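Local coordinates for maltose/maltodextrin-binding protein (Thermus thermophilus, PDB 2GH9) that binds maltotriose, a chain of three glucose units, and probably serves as a periplasmic binding protein for maltodextrin uptake, at residues L14-L17 against K18-R22; P307-K310 against S311-K314; N362-K365 against I366-M370; V94-E97 against A98-G102. One frame throughout, in Å; residues are numbered along the deposited sequence.

How the contacts relate
Along the chain the order is contact 1, contact 4, contact 2, contact 3. The first three gather round the mixed sheet that holds strands 3-7, 32-36, 100-101, 104-113, 265-273 and 306-307, and so build one part of the fold. Contacts 2 and 4 lie about 17 Å apart between centres and touch, Val308 CB meeting Ala95 CB at 3.6 Å; helix 93-98 thus packs against the turn that starts helix 310-315. Contact 1, on helix 11-26, is centred about 21 Å from contact 2, and helix 293-302 packs against both. Contact 3, about 46 Å from contact 1 between centres, belongs to a separate helical part, where helix 363-378 packs on helices 189-204 and 341-357.

Contact 1: L14-L17 against K18-R22; sequences LEWL and KEQAR
Trp16 and Gln20, one turn apart on helix 11-26, make the main side-chain contact here. The aliphatic CG of Gln20 sits over one face of the indole in a CH-pi contact, 3.9 Å from the centroid of the Trp16 five-membered ring and 17° off its normal. Trp16 is placed for this by a first torsion of 170°, which sets CG opposite the backbone N, while CG of Gln20 swings to the N side of its own residue. A leucine in place of Trp16 would probably leave Gln20 CG without a flat face to rest on and Asn295 without the indole N-H that bonds weakly to it. Beneath the pair runs the regular helix ladder: Gln20 N reaches Trp16 O at 2.9 Å, nearly straight at 166°, and Lys18 N bonds to Leu14 O. This helix is the crossover of a beta-alpha-beta unit, between parallel strands 3-7 and 32-36, and its inner side is apolar. Leu17 packs on Val5 and Thr7, Ala21 on Val32 and Val34. The partly exposed Lys18 chain runs past Leu14, its CE 4.2 Å from Leu14 CG; its ammonium is not in contact with the Glu15 carboxylate. Farther out, the Trp16 ring also meets the ring of Phe299, and Leu290 packs against Trp16, Leu17 and Gln20.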
# COMPACT_ATOMS: atom_id res chain seq x y z
N LEU A 14 9.07 -9.12 -9.55
CA LEU A 14 9.43 -8.77 -10.91
C LEU A 14 9.78 -10.01 -11.72
O LEU A 14 9.41 -10.11 -12.89
CB LEU A 14 10.62 -7.80 -10.94
CG LEU A 14 11.11 -7.33 -12.31
CD1 LEU A 14 10.00 -6.58 -13.07
CD2 LEU A 14 12.39 -6.47 -12.18
N GLU A 15 10.50 -10.95 -11.10
CA GLU A 15 10.88 -12.17 -11.80
C GLU A 15 9.65 -13.00 -12.20
O GLU A 15 9.58 -13.50 -13.32
CB GLU A 15 11.91 -12.98 -11.01
CG GLU A 15 12.94 -13.67 -11.91
CD GLU A 15 13.86 -12.69 -12.67
OE1 GLU A 15 14.61 -11.93 -12.01
OE2 GLU A 15 13.86 -12.67 -13.92
N TRP A 16 8.67 -13.10 -11.31
CA TRP A 16 7.36 -13.70 -11.65
C TRP A 16 6.71 -13.03 -12.87
O TRP A 16 6.26 -13.70 -13.81
CB TRP A 16 6.42 -13.63 -10.43
CG TRP A 16 4.96 -13.98 -10.67
CD1 TRP A 16 4.38 -15.20 -10.51
CD2 TRP A 16 3.91 -13.09 -11.05
NE1 TRP A 16 3.04 -15.13 -10.75
CE2 TRP A 16 2.72 -13.84 -11.10
CE3 TRP A 16 3.85 -11.73 -11.35
CZ2 TRP A 16 1.49 -13.29 -11.45
CZ3 TRP A 16 2.63 -11.17 -11.68
CH2 TRP A 16 1.47 -11.96 -11.73
N LEU A 17 6.66 -11.70 -12.86
CA LEU A 17 6.04 -10.95 -13.95
C LEU A 17 6.77 -11.19 -15.29
O LEU A 17 6.11 -11.33 -16.34
CB LEU A 17 5.97 -9.45 -13.63
CG LEU A 17 5.31 -8.58 -14.71
CD1 LEU A 17 4.02 -9.21 -15.18
CD2 LEU A 17 5.10 -7.13 -14.26
N LYS A 18 8.10 -11.23 -15.25
CA LYS A 18 8.91 -11.48 -16.45
C LYS A 18 8.64 -12.89 -17.00
O LYS A 18 8.54 -13.05 -18.22
CB LYS A 18 10.42 -11.29 -16.16
CG LYS A 18 10.84 -9.84 -15.97
CD LYS A 18 12.36 -9.68 -16.16
CE LYS A 18 12.82 -8.26 -16.04
NZ LYS A 18 12.19 -7.37 -17.07
N GLU A 19 8.52 -13.86 -16.10
CA GLU A 19 8.20 -15.25 -16.47
C GLU A 19 6.83 -15.35 -17.12
O GLU A 19 6.68 -16.02 -18.15
CB GLU A 19 8.21 -16.19 -15.25
CG GLU A 19 7.85 -17.65 -15.62
CD GLU A 19 7.60 -18.56 -14.44
OE1 GLU A 19 7.88 -18.16 -13.28
OE2 GLU A 19 7.12 -19.69 -14.69
N GLN A 20 5.82 -14.71 -16.51
CA GLN A 20 4.48 -14.72 -17.09
C GLN A 20 4.47 -14.07 -18.48
O GLN A 20 3.70 -14.47 -19.36
CB GLN A 20 3.45 -14.05 -16.17
CG GLN A 20 3.39 -14.56 -14.72
CD GLN A 20 3.83 -16.03 -14.56
OE1 GLN A 20 4.75 -16.33 -13.79
NE2 GLN A 20 3.17 -16.92 -15.27
N ALA A 21 5.32 -13.06 -18.67
CA ALA A 21 5.42 -12.37 -19.95
C ALA A 21 6.04 -13.29 -21.01
O ALA A 21 5.59 -13.30 -22.17
CB ALA A 21 6.25 -11.09 -19.82
N ARG A 22 7.06 -14.05 -20.60
CA ARG A 22 7.69 -15.04 -21.49
C ARG A 22 6.67 -16.12 -21.87
O ARG A 22 6.45 -16.38 -23.06
CB ARG A 22 8.94 -15.65 -20.82
CG ARG A 22 10.16 -14.72 -20.82
CD ARG A 22 11.45 -15.47 -20.52
NE ARG A 22 11.38 -16.14 -19.22
CZ ARG A 22 11.75 -15.60 -18.06
NH1 ARG A 22 12.24 -14.36 -17.99
NH2 ARG A 22 11.63 -16.31 -16.94

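Contact 2: P307-K310 against S311-K314; sequences PVSK and SAVK
Pro307 touches the new helix from the strand side, its CB 3.9 Å from Ala312 CB. Its carbonyl O also has Val313 CG2 close by, at 3.1 Å. Val308 turns away from helix 310-315 and packs on Pro109, Ala112 and Gln92. Ser309 is the N-cap: with its hydroxyl swung opposite the backbone N (chi1 166°), OG accepts from Ala312 N at 3.1 Å along an almost straight line of 173°. Strand 306-307 thus passes through a short turn into helix 310-315, and the cap takes up one of the amides of the first helical turn. That OG is also hydrogen-bonded to OD2 of Asp90, whose OD1 bonds to Ser311 N, so the carboxylate braces both the cap and the amide beside it. Replacing Ser309 by an alanine would probably leave Ala312 N without its capping acceptor and Asp90 OD2 without the hydroxyl it is bonded to. The carbonyl of Ser309 opens the helical ladder, receiving Val313 N at 2.9 Å. Lys310 follows with its O bonded to Lys314 N at 3.1 Å, while its extended side chain carries NZ off to a weak bond with Ala89 O.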
# COMPACT_ATOMS: atom_id res chain seq x y z
N PRO A 307 -3.64 -12.82 -2.16
CA PRO A 307 -4.69 -12.90 -3.21
C PRO A 307 -6.04 -12.33 -2.81
O PRO A 307 -6.46 -12.48 -1.66
CB PRO A 307 -4.80 -14.41 -3.47
CG PRO A 307 -3.43 -14.92 -3.16
CD PRO A 307 -2.97 -14.11 -1.96
N VAL A 308 -6.72 -11.66 -3.73
CA VAL A 308 -8.09 -11.22 -3.50
C VAL A 308 -9.11 -12.28 -4.00
O VAL A 308 -10.33 -12.09 -3.90
CB VAL A 308 -8.38 -9.84 -4.11
CG1 VAL A 308 -7.48 -8.77 -3.45
CG2 VAL A 308 -8.19 -9.88 -5.60
N SER A 309 -8.60 -13.39 -4.54
CA SER A 309 -9.44 -14.55 -4.88
C SER A 309 -9.80 -15.30 -3.59
O SER A 309 -8.92 -15.82 -2.92
CB SER A 309 -8.70 -15.47 -5.85
OG SER A 309 -9.31 -16.75 -5.97
N LYS A 310 -11.09 -15.34 -3.26
CA LYS A 310 -11.56 -16.18 -2.14
C LYS A 310 -10.97 -17.58 -2.19
O LYS A 310 -10.38 -18.07 -1.22
CB LYS A 310 -13.08 -16.31 -2.15
CG LYS A 310 -13.85 -15.05 -1.82
CD LYS A 310 -15.34 -15.39 -1.78
CE LYS A 310 -16.23 -14.21 -2.12
NZ LYS A 310 -17.66 -14.61 -2.41
N SER A 311 -11.13 -18.21 -3.35
CA SER A 311 -10.59 -19.55 -3.65
C SER A 311 -9.09 -19.67 -3.32
O SER A 311 -8.67 -20.55 -2.55
CB SER A 311 -10.86 -19.85 -5.13
OG SER A 311 -10.14 -20.96 -5.63
N ALA A 312 -8.28 -18.79 -3.93
CA ALA A 312 -6.83 -18.80 -3.73
C ALA A 312 -6.44 -18.52 -2.27
O ALA A 312 -5.49 -19.12 -1.76
CB ALA A 312 -6.17 -17.80 -4.69
N VAL A 313 -7.16 -17.63 -1.59
CA VAL A 313 -6.89 -17.32 -0.18
C VAL A 313 -7.08 -18.53 0.76
O VAL A 313 -6.22 -18.80 1.61
CB VAL A 313 -7.76 -16.13 0.34
CG1 VAL A 313 -8.25 -16.37 1.75
CG2 VAL A 313 -6.98 -14.84 0.27
N LYS A 314 -8.20 -19.24 0.60
CA LYS A 314 -8.48 -20.44 1.40
C LYS A 314 -7.39 -21.48 1.17
O LYS A 314 -6.98 -22.17 2.09
CB LYS A 314 -9.84 -21.03 1.03
CG LYS A 314 -10.30 -22.16 1.94
CD LYS A 314 -11.49 -22.88 1.34
CE LYS A 314 -12.26 -23.71 2.38
NZ LYS A 314 -13.61 -24.15 1.88

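Contact 3: N362-K365 against I366-M370; sequences NVKK and IVEDM
Asn362 O accepts from Ile366 N at 2.9 Å, the first main-chain bond of helix 363-378. The same residue also turns its side chain back over the helix start. With CG opposite the backbone N (chi1 -172°), OD1 takes Lys365 N at 2.8 Å, the donor standing 58° out of the amide's carbonyl plane. The ladder continues with Val367 N on Val363 O and with Asp369 N on Lys365 O, the latter at 2.8 Å and 169°. On the exposed side the bent Lys364 chain brings NZ toward Glu368 OE2, a long salt bridge of 3.7 Å that crosses one helical turn. Glu368 packs its CG against the carbonyl of Lys364, 3.3 Å from the O. Ile366 lays its CG1 branch back along the helix start, CG1 lying 3.2 Å from Asn362 O, and faces Ala351 and Leu354 of helix 341-357. On the buried side Val363 CG1 and Val367 CG2 lie 4.3 Å apart; Val363 packs on Glu193 and Gln197 of helix 189-204, Val367 on Leu196. The bond from Lys365 N to Asn362 OD1 makes this an asparagine N-cap, opening the last helix of the chain.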
# COMPACT_ATOMS: atom_id res chain seq x y z
N ASN A 362 5.05 23.61 15.65
CA ASN A 362 3.68 23.86 16.08
C ASN A 362 2.76 22.86 15.39
O ASN A 362 2.29 23.09 14.28
CB ASN A 362 3.28 25.31 15.76
CG ASN A 362 1.94 25.70 16.36
OD1 ASN A 362 1.03 24.89 16.48
ND2 ASN A 362 1.82 26.97 16.71
N VAL A 363 2.51 21.75 16.08
CA VAL A 363 1.62 20.70 15.58
C VAL A 363 0.21 21.22 15.29
O VAL A 363 -0.41 20.86 14.28
CB VAL A 363 1.57 19.54 16.60
CG1 VAL A 363 0.39 18.69 16.35
CG2 VAL A 363 2.86 18.72 16.55
N LYS A 364 -0.29 22.08 16.17
CA LYS A 364 -1.60 22.73 16.00
C LYS A 364 -1.73 23.50 14.68
O LYS A 364 -2.73 23.36 13.97
CB LYS A 364 -1.85 23.69 17.19
CG LYS A 364 -3.26 24.28 17.29
CD LYS A 364 -4.07 23.67 18.44
CE LYS A 364 -5.03 24.68 19.04
NZ LYS A 364 -5.90 25.33 18.02
N LYS A 365 -0.74 24.31 14.35
CA LYS A 365 -0.77 25.14 13.13
C LYS A 365 -0.47 24.32 11.87
O LYS A 365 -1.09 24.54 10.82
CB LYS A 365 0.21 26.30 13.22
CG LYS A 365 -0.23 27.41 14.17
CD LYS A 365 0.73 28.61 14.14
CE LYS A 365 0.30 29.70 15.14
NZ LYS A 365 1.37 30.74 15.38
N ILE A 366 0.49 23.40 11.98
CA ILE A 366 0.82 22.46 10.90
C ILE A 366 -0.45 21.74 10.44
O ILE A 366 -0.75 21.72 9.25
CB ILE A 366 1.92 21.44 11.33
CG1 ILE A 366 3.27 22.14 11.44
CG2 ILE A 366 2.00 20.27 10.32
CD1 ILE A 366 4.39 21.30 11.97
N VAL A 367 -1.21 21.20 11.40
CA VAL A 367 -2.46 20.52 11.07
C VAL A 367 -3.49 21.49 10.46
O VAL A 367 -4.21 21.13 9.51
CB VAL A 367 -3.07 19.80 12.30
CG1 VAL A 367 -4.43 19.21 11.98
CG2 VAL A 367 -2.11 18.72 12.81
N GLU A 368 -3.56 22.71 10.99
CA GLU A 368 -4.47 23.73 10.45
C GLU A 368 -4.15 24.04 8.98
O GLU A 368 -5.04 24.05 8.13
CB GLU A 368 -4.43 25.03 11.29
CG GLU A 368 -5.25 24.95 12.59
CD GLU A 368 -5.12 26.19 13.50
OE1 GLU A 368 -4.25 27.07 13.27
OE2 GLU A 368 -5.91 26.27 14.46
N ASP A 369 -2.87 24.27 8.70
CA ASP A 369 -2.38 24.56 7.36
C ASP A 369 -2.57 23.38 6.40
O ASP A 369 -2.95 23.57 5.24
CB ASP A 369 -0.89 24.95 7.40
CG ASP A 369 -0.62 26.26 8.18
OD1 ASP A 369 -1.57 27.03 8.50
OD2 ASP A 369 0.57 26.51 8.49
N MET A 370 -2.29 22.16 6.89
CA MET A 370 -2.54 20.94 6.11
C MET A 370 -3.98 20.90 5.65
O MET A 370 -4.25 20.75 4.45
CB MET A 370 -2.24 19.70 6.96
CG MET A 370 -2.52 18.35 6.28
SD MET A 370 -2.51 16.98 7.47
CE MET A 370 -4.22 16.91 7.97

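Contact 4: V94-E97 against A98-G102; sequences VAVE and AFTFG
Val94 O receives Ala98 N at 2.8 Å, the last firm i to i+4 bond before helix 93-98 ends. At Phe99 the backbone leaves helical angles, and its N is shared weakly between two carbonyls, Ala95 O at 3.4 Å and Val96 O at 3.2 Å. Thr100 N then steps back three residues to Glu97 O, 3.2 Å away and well above that carbonyl's plane, as the chain tightens before extending into strand 100-101. The hydroxyl of Thr100 closes the end: OG1 donates to Val96 O at 2.8 Å, approaching 47° out of the carbonyl plane. Its chi1 of -62° puts OG1 opposite the carbonyl carbon, back over the last turn and alongside Val96, whose CG1 lies 3.9 Å from OG1. Ala98 CB rests against Val94 O at 3.4 Å. The Phe99 ring leads off from the helix, though Ala95 O remains near its edge, close to the ring plane. Asn337 ND2 bonds to the carbonyls of both Ala98 and Thr100, fastening the bend from outside. Ala95, Ala98 and Phe99 pack on Val268 of strand 265-273, Phe101 lies on Val67 and Ala71 of helix 67-72, and Thr100 meets Leu105 of the antiparallel strand 104-113.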
# COMPACT_ATOMS: atom_id res chain seq x y z
N VAL A 94 -14.54 -6.35 -1.08
CA VAL A 94 -13.81 -5.08 -0.93
C VAL A 94 -12.88 -4.83 -2.13
O VAL A 94 -12.64 -3.69 -2.49
CB VAL A 94 -12.96 -5.05 0.37
CG1 VAL A 94 -13.85 -5.11 1.62
CG2 VAL A 94 -11.98 -6.18 0.37
N ALA A 95 -12.35 -5.89 -2.71
CA ALA A 95 -11.46 -5.77 -3.87
C ALA A 95 -12.22 -5.34 -5.12
O ALA A 95 -11.72 -4.53 -5.91
CB ALA A 95 -10.73 -7.09 -4.12
N VAL A 96 -13.42 -5.91 -5.30
CA VAL A 96 -14.33 -5.46 -6.34
C VAL A 96 -14.65 -3.98 -6.15
O VAL A 96 -14.51 -3.22 -7.07
CB VAL A 96 -15.63 -6.31 -6.39
CG1 VAL A 96 -16.60 -5.74 -7.40
CG2 VAL A 96 -15.32 -7.76 -6.72
N GLU A 97 -15.03 -3.59 -4.94
CA GLU A 97 -15.39 -2.20 -4.66
C GLU A 97 -14.21 -1.26 -4.87
O GLU A 97 -14.38 -0.15 -5.36
CB GLU A 97 -15.93 -2.04 -3.23
CG GLU A 97 -17.30 -2.68 -2.96
CD GLU A 97 -17.63 -2.76 -1.47
OE1 GLU A 97 -18.09 -1.74 -0.88
OE2 GLU A 97 -17.44 -3.84 -0.86
N ALA A 98 -13.00 -1.69 -4.48
CA ALA A 98 -11.79 -0.86 -4.65
C ALA A 98 -11.58 -0.46 -6.12
O ALA A 98 -11.15 0.66 -6.41
CB ALA A 98 -10.57 -1.60 -4.13
N PHE A 99 -11.87 -1.36 -7.06
CA PHE A 99 -11.63 -1.10 -8.47
C PHE A 99 -12.88 -0.73 -9.26
O PHE A 99 -12.84 -0.69 -10.50
CB PHE A 99 -10.88 -2.27 -9.11
CG PHE A 99 -9.41 -2.12 -9.00
CD1 PHE A 99 -8.69 -1.50 -10.00
CD2 PHE A 99 -8.74 -2.51 -7.83
CE1 PHE A 99 -7.32 -1.31 -9.86
CE2 PHE A 99 -7.38 -2.32 -7.69
CZ PHE A 99 -6.67 -1.72 -8.69
N THR A 100 -13.97 -0.44 -8.54
CA THR A 100 -15.22 0.03 -9.14
C THR A 100 -15.34 1.55 -8.98
O THR A 100 -15.16 2.11 -7.89
CB THR A 100 -16.43 -0.70 -8.53
OG1 THR A 100 -16.32 -2.10 -8.83
CG2 THR A 100 -17.77 -0.16 -9.09
N PHE A 101 -15.57 2.21 -10.11
CA PHE A 101 -15.76 3.66 -10.17
C PHE A 101 -16.77 4.03 -11.27
O PHE A 101 -16.70 3.52 -12.39
CB PHE A 101 -14.43 4.36 -10.41
CG PHE A 101 -14.48 5.84 -10.14
CD1 PHE A 101 -14.55 6.30 -8.82
CD2 PHE A 101 -14.51 6.76 -11.18
CE1 PHE A 101 -14.61 7.65 -8.56
CE2 PHE A 101 -14.56 8.12 -10.93
CZ PHE A 101 -14.61 8.57 -9.62
N GLY A 102 -17.70 4.91 -10.94
CA GLY A 102 -18.78 5.26 -11.87
C GLY A 102 -19.69 4.07 -12.14
O GLY A 102 -20.28 3.96 -13.22